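Local coordinates for protein choline dehydrogenase and related flavoproteins (Aspergillus oryzae, PDB 3Q9T) that oxidises formate as a flavoprotein oxidase of the glucose-methanol-choline oxidoreductase family, with 8-formyl-FAD at its catalytic site, at residues 404-409 / 507-512; 69-74 / 82-87; 306-311 / 458-463. All coordinates share one frame; numbering follows the deposited sequence.

Overall arrangement
From the N terminus, the first contact to close is interaction 2. It spans only seven residues, 75-81, and joins strand 67-74 to the segment after strand 77-81 that leads into the flavin pocket. The other two contacts cross. Segment 306-311 opens interaction 3 and 404-409 opens interaction 1. Helix segment 458-463 then closes the former, and 507-512 closes the latter. Interaction 3 packs helix 454-473 on strand 308-316 of the large mixed sheet. Interaction 1 joins two loops and reaches the flavin. Interactions 1 and 2 touch each other, their centres about 8 Å apart, and both meet the cofactor. Interaction 1 also touches interaction 3, whereas interactions 2 and 3 do not touch.

Interaction 1 (404-409 / 507-512); sequences FQWHFP and TAFHPT. With FAY ([(2R,3S,4R,5R)-5-(6-amino-9H-purin-9-yl)-3,4-dihydroxytetrahydrofuran-2-yl]methyl (2R,3S,4S)-5-(8-formyl-7-methyl-2,4-dioxo-3,4-dihydrobenzo[g]pteridin-10(2H)-yl)-2,3,4-trihydroxypentyl dihydrogen diphosphate), chain D.
F509 meets both F404 and W406, and W406 also reaches T507. F404 places CE1 at the edge of the F509 ring, in its plane, 3.9 Å from F509 CE2. W406 comes with the outer rim of its indole: CZ2 lies 4.0 Å from F509 CZ. The same rim touches the methyl of T507, with W406 CH2 3.6 Å from T507 CG2. One face of the F509 ring carries the 7-methyl of the modified flavin, with F509 CD1 3.5 Å from FAY C7M. T507 O lies over the centre of the opposite face. F509 is one of the residues of the flavin pocket.

The next shell fixes the turn. T507 OG1 is anti to its own N (chi1 178°) and accepts from F509 N at 2.8 Å, which makes an ST turn. D306 OD2 also pairs with this hydroxyl, but is modelled too close for the detail to be trusted. The indole NE1 of W406 is bonded to A403 O. H407 ND1 reaches D503 of the second subunit, so the 404-409 loop also sits at the dimer interface.

No hydrogen bond joins the two segments. The contact is apolar and aromatic. F404 and W406 back the F509 ring, whose face takes the 7-methyl at the benzenoid end of the flavin.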
# COMPACT_ATOMS: atom_id res chain seq x y z
N PHE A 404 -1.11 16.11 4.76
CA PHE A 404 -0.34 16.01 3.52
C PHE A 404 0.98 15.28 3.68
O PHE A 404 1.87 15.44 2.86
CB PHE A 404 -0.08 17.41 2.96
CG PHE A 404 -1.33 18.16 2.61
CD1 PHE A 404 -2.02 17.86 1.44
CD2 PHE A 404 -1.81 19.16 3.44
CE1 PHE A 404 -3.16 18.55 1.10
CE2 PHE A 404 -2.97 19.88 3.10
CZ PHE A 404 -3.64 19.56 1.92
N GLN A 405 1.11 14.50 4.75
CA GLN A 405 2.34 13.79 5.08
C GLN A 405 1.94 12.49 5.75
O GLN A 405 2.06 12.33 6.96
CB GLN A 405 3.21 14.60 6.04
CG GLN A 405 3.83 15.85 5.46
CD GLN A 405 4.96 15.55 4.49
OE1 GLN A 405 6.12 15.59 4.86
NE2 GLN A 405 4.62 15.28 3.23
N TRP A 406 1.43 11.57 4.94
CA TRP A 406 0.73 10.42 5.48
C TRP A 406 1.68 9.39 6.10
O TRP A 406 1.25 8.57 6.90
CB TRP A 406 -0.10 9.76 4.38
CG TRP A 406 -1.28 10.55 3.94
CD1 TRP A 406 -1.69 11.76 4.43
CD2 TRP A 406 -2.22 10.19 2.93
NE1 TRP A 406 -2.82 12.17 3.78
CE2 TRP A 406 -3.17 11.22 2.86
CE3 TRP A 406 -2.35 9.08 2.09
CZ2 TRP A 406 -4.24 11.19 1.97
CZ3 TRP A 406 -3.41 9.05 1.20
CH2 TRP A 406 -4.34 10.10 1.16
N HIS A 407 2.96 9.43 5.75
CA HIS A 407 3.87 8.41 6.28
C HIS A 407 5.02 8.92 7.11
O HIS A 407 5.82 8.13 7.57
CB HIS A 407 4.37 7.48 5.16
CG HIS A 407 3.29 6.63 4.57
ND1 HIS A 407 2.86 5.46 5.14
CD2 HIS A 407 2.52 6.82 3.47
CE1 HIS A 407 1.89 4.94 4.41
NE2 HIS A 407 1.66 5.75 3.39
N PHE A 408 5.09 10.24 7.30
CA PHE A 408 6.18 10.86 8.07
C PHE A 408 5.69 11.37 9.41
O PHE A 408 4.61 11.95 9.50
CB PHE A 408 6.81 12.01 7.30
CG PHE A 408 7.17 11.67 5.88
CD1 PHE A 408 7.59 10.39 5.55
CD2 PHE A 408 7.06 12.63 4.87
CE1 PHE A 408 7.94 10.08 4.22
CE2 PHE A 408 7.39 12.32 3.55
CZ PHE A 408 7.83 11.04 3.23
N PRO A 409 6.49 11.16 10.46
CA PRO A 409 6.04 11.69 11.74
C PRO A 409 6.01 13.22 11.74
O PRO A 409 6.61 13.88 10.87
CB PRO A 409 7.07 11.15 12.74
CG PRO A 409 8.25 10.76 11.93
CD PRO A 409 7.77 10.44 10.54
N THR A 507 -4.00 11.54 -2.76
CA THR A 507 -5.15 12.29 -3.27
C THR A 507 -5.04 13.75 -2.84
O THR A 507 -4.64 14.04 -1.71
CB THR A 507 -6.48 11.72 -2.73
OG1 THR A 507 -7.57 12.50 -3.23
CG2 THR A 507 -6.51 11.75 -1.19
N ALA A 508 -5.38 14.67 -3.73
CA ALA A 508 -5.50 16.07 -3.32
C ALA A 508 -6.92 16.33 -2.78
O ALA A 508 -7.30 17.47 -2.56
CB ALA A 508 -5.16 17.00 -4.47
N PHE A 509 -7.69 15.26 -2.59
CA PHE A 509 -9.04 15.30 -2.01
C PHE A 509 -10.14 15.81 -2.95
O PHE A 509 -11.16 16.32 -2.48
CB PHE A 509 -9.06 16.08 -0.68
CG PHE A 509 -8.05 15.59 0.34
CD1 PHE A 509 -8.22 14.37 0.97
CD2 PHE A 509 -6.94 16.36 0.66
CE1 PHE A 509 -7.30 13.91 1.91
CE2 PHE A 509 -6.02 15.90 1.61
CZ PHE A 509 -6.21 14.68 2.23
N HIS A 510 -9.96 15.64 -4.26
CA HIS A 510 -10.95 16.11 -5.25
C HIS A 510 -11.54 15.03 -6.17
O HIS A 510 -11.66 15.26 -7.37
CB HIS A 510 -10.34 17.22 -6.13
CG HIS A 510 -9.56 18.23 -5.36
ND1 HIS A 510 -8.45 18.86 -5.88
CD2 HIS A 510 -9.72 18.73 -4.11
CE1 HIS A 510 -7.95 19.69 -4.98
NE2 HIS A 510 -8.71 19.63 -3.90
N PRO A 511 -11.94 13.87 -5.62
CA PRO A 511 -12.53 12.87 -6.53
C PRO A 511 -13.86 13.31 -7.20
O PRO A 511 -14.65 14.02 -6.59
CB PRO A 511 -12.77 11.67 -5.61
CG PRO A 511 -12.95 12.30 -4.25
CD PRO A 511 -11.98 13.43 -4.22
N THR A 512 -14.09 12.84 -8.43
CA THR A 512 -15.25 13.21 -9.24
C THR A 512 -15.60 12.10 -10.24
O THR A 512 -14.85 11.13 -10.39
CB THR A 512 -14.97 14.48 -10.09
OG1 THR A 512 -13.92 14.21 -11.03
CG2 THR A 512 -14.59 15.68 -9.21
P FAY D . -20.26 16.14 -2.28
N1 FAY D . -12.43 21.23 -2.08
C2 FAY D . -12.17 22.60 -2.09
O2 FAY D . -12.76 23.33 -2.88
N3 FAY D . -11.65 23.20 -0.96
C4 FAY D . -10.88 22.44 -0.11
O4 FAY D . -9.88 22.99 0.39
N5 FAY D . -10.39 20.28 0.77
C6 FAY D . -10.25 18.30 2.03
C7 FAY D . -10.72 17.04 2.37
C8 FAY D . -11.78 16.48 1.65
O8 FAY D . -13.42 14.81 1.69
C9 FAY D . -12.44 17.25 0.68
PA FAY D . -20.11 14.96 0.29
C1' FAY D . -13.68 18.67 -1.57
C10 FAY D . -11.90 20.43 -1.10
N10 FAY D . -12.45 19.18 -0.82
N1A FAY D . -26.00 6.50 3.93
O1A FAY D . -19.14 13.98 0.86
C1B FAY D . -23.49 11.04 3.13
O1P FAY D . -21.60 16.79 -2.04
C2' FAY D . -14.99 19.22 -0.95
O2' FAY D . -14.88 19.09 0.42
C2A FAY D . -26.34 7.75 4.42
O2A FAY D . -19.88 16.37 0.73
C2B FAY D . -22.13 11.45 3.67
O2B FAY D . -22.03 11.29 5.08
O2P FAY D . -20.16 15.61 -3.70
C3' FAY D . -16.40 18.72 -1.40
O3' FAY D . -17.36 18.55 -0.35
N3A FAY D . -25.57 8.85 4.11
C3B FAY D . -22.08 12.90 3.28
O3B FAY D . -22.78 13.66 4.24
O3P FAY D . -20.08 14.87 -1.30
C4' FAY D . -16.42 17.45 -2.22
O4' FAY D . -15.46 17.65 -3.25
C4A FAY D . -24.47 8.71 3.33
C4B FAY D . -22.88 12.96 2.00
O4B FAY D . -23.61 11.74 1.92
C4X FAY D . -11.01 21.04 -0.19
C5' FAY D . -17.83 17.17 -2.78
O5' FAY D . -18.98 17.11 -1.93
C5A FAY D . -24.12 7.46 2.82
C5B FAY D . -21.99 13.15 0.79
O5B FAY D . -21.60 14.50 0.75
C5X FAY D . -10.78 18.97 0.92
C6A FAY D . -24.89 6.34 3.13
N6A FAY D . -24.50 5.12 2.72
N7A FAY D . -23.00 7.61 2.07
C7M FAY D . -9.93 16.25 3.38
C8A FAY D . -22.64 8.91 2.08
C8M FAY D . -12.50 15.34 2.27
C9A FAY D . -11.92 18.48 0.27
N9A FAY D . -23.53 9.60 2.86

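Interaction 2 (69-74 / 82-87); sequences TTMVRR and KPNTRG. With FAY ([(2R,3S,4R,5R)-5-(6-amino-9H-purin-9-yl)-3,4-dihydroxytetrahydrofuran-2-yl]methyl (2R,3S,4S)-5-(8-formyl-7-methyl-2,4-dioxo-3,4-dihydrobenzo[g]pteridin-10(2H)-yl)-2,3,4-trihydroxypentyl dihydrogen diphosphate), chain D.
T69 and N84 meet just behind the flavin pocket, where the chain leaves strand 83-84 for the pocket residues T85, R86 and G87. N84 holds CG anti to its N (chi1 -174°), which carries the amide across to strand 67-74. The T69 methyl crosses the N84 side chain at a slant, with T69 CG2 3.2 Å from N84 CB. This is tight, and the T69 torsion is unusual, so its rotation is doubtful. The weak hydrogen bond from T69 OG1 to N84 OD1, at 3.4 Å, shares that doubt. The methyl of M71 adds a looser touch, M71 CE to N84 CG at 4.2 Å. F269 of helix 267-277 also packs on N84.

Beyond N84 the chain meets the flavin. T85 CG2 is 3.8 Å from FAY C7M. R86 folds back so that R86 NE bonds T85 O at 2.9 Å. One face of its guanidinium is turned to the flavin formyl group, near the rim, but the formyl oxygen is modelled too close for the detail to be relied on. R86 NH2 makes a weak bond to F509 O.

T85 and R86 are held by hydrogen bonds to D64 and by the bent R86-T85 bond. Between the segments, methyl and amide packing is the main link.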
# COMPACT_ATOMS: atom_id res chain seq x y z
N THR A 69 -8.47 3.25 0.03
CA THR A 69 -8.48 3.35 -1.43
C THR A 69 -7.11 3.18 -2.07
O THR A 69 -6.09 3.61 -1.53
CB THR A 69 -9.20 4.64 -1.98
OG1 THR A 69 -8.24 5.60 -2.44
CG2 THR A 69 -10.11 5.26 -0.99
N THR A 70 -7.10 2.54 -3.24
CA THR A 70 -5.89 2.37 -4.03
C THR A 70 -5.55 3.68 -4.73
O THR A 70 -6.34 4.21 -5.53
CB THR A 70 -6.06 1.26 -5.09
OG1 THR A 70 -6.31 0.01 -4.45
CG2 THR A 70 -4.81 1.14 -5.99
N MET A 71 -4.36 4.20 -4.42
CA MET A 71 -3.90 5.48 -4.93
C MET A 71 -3.31 5.32 -6.32
O MET A 71 -3.60 6.09 -7.23
CB MET A 71 -2.86 6.08 -3.99
CG MET A 71 -3.42 6.41 -2.60
SD MET A 71 -4.44 7.91 -2.61
CE MET A 71 -5.81 7.37 -1.60
N VAL A 72 -2.47 4.31 -6.46
CA VAL A 72 -1.93 3.97 -7.75
C VAL A 72 -1.88 2.48 -7.97
O VAL A 72 -1.63 1.71 -7.04
CB VAL A 72 -0.56 4.69 -8.05
CG1 VAL A 72 -0.04 5.40 -6.82
CG2 VAL A 72 0.45 3.74 -8.63
N ARG A 73 -2.17 2.09 -9.20
CA ARG A 73 -2.16 0.70 -9.62
C ARG A 73 -1.53 0.62 -11.00
O ARG A 73 -2.23 0.60 -12.00
CB ARG A 73 -3.58 0.12 -9.64
CG ARG A 73 -3.63 -1.38 -9.93
CD ARG A 73 -5.05 -1.93 -9.84
NE ARG A 73 -5.47 -2.07 -8.45
CZ ARG A 73 -6.74 -2.09 -8.05
NH1 ARG A 73 -7.03 -2.24 -6.76
NH2 ARG A 73 -7.73 -1.95 -8.93
N ARG A 74 -0.20 0.64 -11.03
CA ARG A 74 0.57 0.48 -12.25
C ARG A 74 1.22 -0.89 -12.16
O ARG A 74 1.26 -1.49 -11.09
CB ARG A 74 1.67 1.55 -12.34
CG ARG A 74 1.17 3.00 -12.54
CD ARG A 74 2.27 4.01 -12.21
NE ARG A 74 3.54 3.67 -12.87
CZ ARG A 74 3.89 4.07 -14.09
NH1 ARG A 74 3.08 4.85 -14.81
NH2 ARG A 74 5.06 3.71 -14.59
N LYS A 82 -5.24 4.26 3.78
CA LYS A 82 -6.34 4.59 4.65
C LYS A 82 -5.80 5.55 5.69
O LYS A 82 -4.76 5.29 6.27
CB LYS A 82 -6.92 3.34 5.31
CG LYS A 82 -7.89 3.59 6.44
CD LYS A 82 -8.21 2.29 7.13
CE LYS A 82 -9.15 2.47 8.29
NZ LYS A 82 -10.44 2.93 7.80
N PRO A 83 -6.51 6.65 5.95
CA PRO A 83 -7.85 6.95 5.44
C PRO A 83 -7.85 7.81 4.18
O PRO A 83 -7.08 8.74 4.07
CB PRO A 83 -8.45 7.79 6.57
CG PRO A 83 -7.26 8.59 7.06
CD PRO A 83 -6.10 7.61 7.00
N ASN A 84 -8.74 7.50 3.24
CA ASN A 84 -9.05 8.43 2.19
C ASN A 84 -10.25 9.22 2.70
O ASN A 84 -11.38 8.79 2.55
CB ASN A 84 -9.41 7.71 0.90
CG ASN A 84 -9.60 8.66 -0.25
OD1 ASN A 84 -10.11 8.27 -1.32
ND2 ASN A 84 -9.17 9.90 -0.07
N THR A 85 -9.97 10.37 3.31
CA THR A 85 -10.94 11.11 4.11
C THR A 85 -12.14 11.65 3.32
O THR A 85 -11.98 12.19 2.22
CB THR A 85 -10.20 12.26 4.83
OG1 THR A 85 -9.31 11.72 5.83
CG2 THR A 85 -11.16 13.27 5.45
N ARG A 86 -13.33 11.48 3.89
CA ARG A 86 -14.59 12.01 3.36
C ARG A 86 -15.44 12.35 4.57
O ARG A 86 -15.37 11.66 5.58
CB ARG A 86 -15.34 10.93 2.56
CG ARG A 86 -14.79 10.64 1.17
CD ARG A 86 -15.04 11.80 0.24
NE ARG A 86 -13.79 12.49 -0.08
CZ ARG A 86 -13.70 13.54 -0.88
NH1 ARG A 86 -14.79 14.05 -1.44
NH2 ARG A 86 -12.51 14.09 -1.13
N GLY A 87 -16.27 13.39 4.46
CA GLY A 87 -17.08 13.83 5.58
C GLY A 87 -18.26 12.90 5.88
O GLY A 87 -19.03 12.53 5.00
P FAY D . -20.26 16.14 -2.28
N1 FAY D . -12.43 21.23 -2.08
C2 FAY D . -12.17 22.60 -2.09
O2 FAY D . -12.76 23.33 -2.88
N3 FAY D . -11.65 23.20 -0.96
C4 FAY D . -10.88 22.44 -0.11
O4 FAY D . -9.88 22.99 0.39
N5 FAY D . -10.39 20.28 0.77
C6 FAY D . -10.25 18.30 2.03
C7 FAY D . -10.72 17.04 2.37
C8 FAY D . -11.78 16.48 1.65
O8 FAY D . -13.42 14.81 1.69
C9 FAY D . -12.44 17.25 0.68
PA FAY D . -20.11 14.96 0.29
C1' FAY D . -13.68 18.67 -1.57
C10 FAY D . -11.90 20.43 -1.10
N10 FAY D . -12.45 19.18 -0.82
N1A FAY D . -26.00 6.50 3.93
O1A FAY D . -19.14 13.98 0.86
C1B FAY D . -23.49 11.04 3.13
O1P FAY D . -21.60 16.79 -2.04
C2' FAY D . -14.99 19.22 -0.95
O2' FAY D . -14.88 19.09 0.42
C2A FAY D . -26.34 7.75 4.42
O2A FAY D . -19.88 16.37 0.73
C2B FAY D . -22.13 11.45 3.67
O2B FAY D . -22.03 11.29 5.08
O2P FAY D . -20.16 15.61 -3.70
C3' FAY D . -16.40 18.72 -1.40
O3' FAY D . -17.36 18.55 -0.35
N3A FAY D . -25.57 8.85 4.11
C3B FAY D . -22.08 12.90 3.28
O3B FAY D . -22.78 13.66 4.24
O3P FAY D . -20.08 14.87 -1.30
C4' FAY D . -16.42 17.45 -2.22
O4' FAY D . -15.46 17.65 -3.25
C4A FAY D . -24.47 8.71 3.33
C4B FAY D . -22.88 12.96 2.00
O4B FAY D . -23.61 11.74 1.92
C4X FAY D . -11.01 21.04 -0.19
C5' FAY D . -17.83 17.17 -2.78
O5' FAY D . -18.98 17.11 -1.93
C5A FAY D . -24.12 7.46 2.82
C5B FAY D . -21.99 13.15 0.79
O5B FAY D . -21.60 14.50 0.75
C5X FAY D . -10.78 18.97 0.92
C6A FAY D . -24.89 6.34 3.13
N6A FAY D . -24.50 5.12 2.72
N7A FAY D . -23.00 7.61 2.07
C7M FAY D . -9.93 16.25 3.38
C8A FAY D . -22.64 8.91 2.08
C8M FAY D . -12.50 15.34 2.27
C9A FAY D . -11.92 18.48 0.27
N9A FAY D . -23.53 9.60 2.86

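Interaction 3 (306-311 / 458-463); sequences DHPGVP and IAMREG
M460 of helix 454-473 reaches V310 and P308 of strand 308-316, and it has the largest buried area in this contact. Its CG is anti to the backbone N (chi1 178°), and bends at chi2 and chi3 turn the methyl end in onto the strand backbone. V310 follows in buried area. Its CG2 lies 3.6 Å from M460 CG, and its CB is 3.9 Å from M460 SD; the two side chains cross at a slant. M460 CE is 3.4 Å from P308 O and 3.4 Å from V310 N. G309 adds no side chain, and its CA is 3.8 Å from M460 CE. The P308 ring has a smaller share, with CG 4.4 Å from M460 CE.

The helix and strand segments run at 33° to each other, 9.6 Å apart at closest approach. V421 and L423 of strand 415-423 and V501 of helix 494-504 also pack on M460. On the strand side, H307 ND1 is hydrogen-bonded to H510 ND1.

No hydrogen bond crosses this interface. Helix and sheet are joined here by van der Waals contact, centred on the bent thioether side chain of M460.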
# COMPACT_ATOMS: atom_id res chain seq x y z
N ASP A 306 -9.54 12.16 -10.13
CA ASP A 306 -9.11 12.94 -8.97
C ASP A 306 -7.80 13.63 -9.34
O ASP A 306 -7.21 13.33 -10.39
CB ASP A 306 -8.94 12.00 -7.77
CG ASP A 306 -8.76 12.73 -6.43
OD1 ASP A 306 -8.82 13.97 -6.38
OD2 ASP A 306 -8.57 12.05 -5.41
N HIS A 307 -7.33 14.54 -8.49
CA HIS A 307 -6.03 15.18 -8.69
C HIS A 307 -4.97 14.47 -7.84
O HIS A 307 -5.15 14.37 -6.63
CB HIS A 307 -6.06 16.62 -8.21
CG HIS A 307 -6.88 17.54 -9.06
ND1 HIS A 307 -7.68 18.52 -8.52
CD2 HIS A 307 -7.01 17.66 -10.40
CE1 HIS A 307 -8.27 19.20 -9.49
NE2 HIS A 307 -7.87 18.70 -10.64
N PRO A 308 -3.85 14.04 -8.45
CA PRO A 308 -2.80 13.49 -7.60
C PRO A 308 -2.02 14.66 -7.01
O PRO A 308 -1.94 15.70 -7.65
CB PRO A 308 -1.92 12.71 -8.58
CG PRO A 308 -2.05 13.49 -9.86
CD PRO A 308 -3.41 14.16 -9.86
N GLY A 309 -1.49 14.50 -5.80
CA GLY A 309 -0.73 15.55 -5.16
C GLY A 309 0.54 14.93 -4.62
O GLY A 309 0.49 13.83 -4.08
N VAL A 310 1.68 15.60 -4.82
CA VAL A 310 2.87 15.25 -4.06
C VAL A 310 3.26 16.41 -3.15
O VAL A 310 3.90 17.36 -3.57
CB VAL A 310 4.06 14.84 -4.97
CG1 VAL A 310 5.34 14.67 -4.13
CG2 VAL A 310 3.73 13.57 -5.73
N PRO A 311 2.85 16.34 -1.88
CA PRO A 311 3.26 17.41 -0.97
C PRO A 311 4.69 17.21 -0.51
O PRO A 311 5.20 16.08 -0.52
CB PRO A 311 2.32 17.24 0.23
CG PRO A 311 1.28 16.23 -0.19
CD PRO A 311 1.93 15.40 -1.24
N ILE A 458 6.08 12.73 -15.16
CA ILE A 458 7.03 13.73 -15.63
C ILE A 458 6.58 15.14 -15.26
O ILE A 458 7.39 15.95 -14.82
CB ILE A 458 7.25 13.61 -17.16
CG1 ILE A 458 8.05 12.34 -17.44
CG2 ILE A 458 7.95 14.84 -17.72
CD1 ILE A 458 7.80 11.75 -18.79
N ALA A 459 5.29 15.42 -15.40
CA ALA A 459 4.77 16.72 -15.01
C ALA A 459 4.88 16.93 -13.50
O ALA A 459 5.30 18.00 -13.04
CB ALA A 459 3.31 16.88 -15.48
N MET A 460 4.50 15.91 -12.73
CA MET A 460 4.55 16.03 -11.27
C MET A 460 5.97 16.27 -10.81
O MET A 460 6.22 17.14 -9.97
CB MET A 460 3.96 14.81 -10.56
CG MET A 460 4.06 14.93 -9.04
SD MET A 460 3.09 16.34 -8.43
CE MET A 460 1.45 15.56 -8.26
N ARG A 461 6.91 15.51 -11.36
CA ARG A 461 8.34 15.75 -11.13
C ARG A 461 8.69 17.23 -11.40
O ARG A 461 9.28 17.91 -10.56
CB ARG A 461 9.17 14.85 -12.03
CG ARG A 461 10.68 14.99 -11.86
CD ARG A 461 11.32 15.17 -13.23
NE ARG A 461 11.28 13.94 -13.99
CZ ARG A 461 11.35 13.85 -15.31
NH1 ARG A 461 11.46 14.93 -16.07
NH2 ARG A 461 11.32 12.64 -15.86
N GLU A 462 8.32 17.71 -12.58
CA GLU A 462 8.67 19.07 -12.97
C GLU A 462 7.98 20.16 -12.16
O GLU A 462 8.48 21.28 -12.08
CB GLU A 462 8.45 19.27 -14.47
CG GLU A 462 9.38 18.39 -15.32
CD GLU A 462 10.83 18.56 -14.91
OE1 GLU A 462 11.24 19.71 -14.68
OE2 GLU A 462 11.55 17.54 -14.79
N GLY A 463 6.82 19.85 -11.57
CA GLY A 463 6.13 20.83 -10.74
C GLY A 463 6.74 20.91 -9.35
O GLY A 463 6.69 21.95 -8.69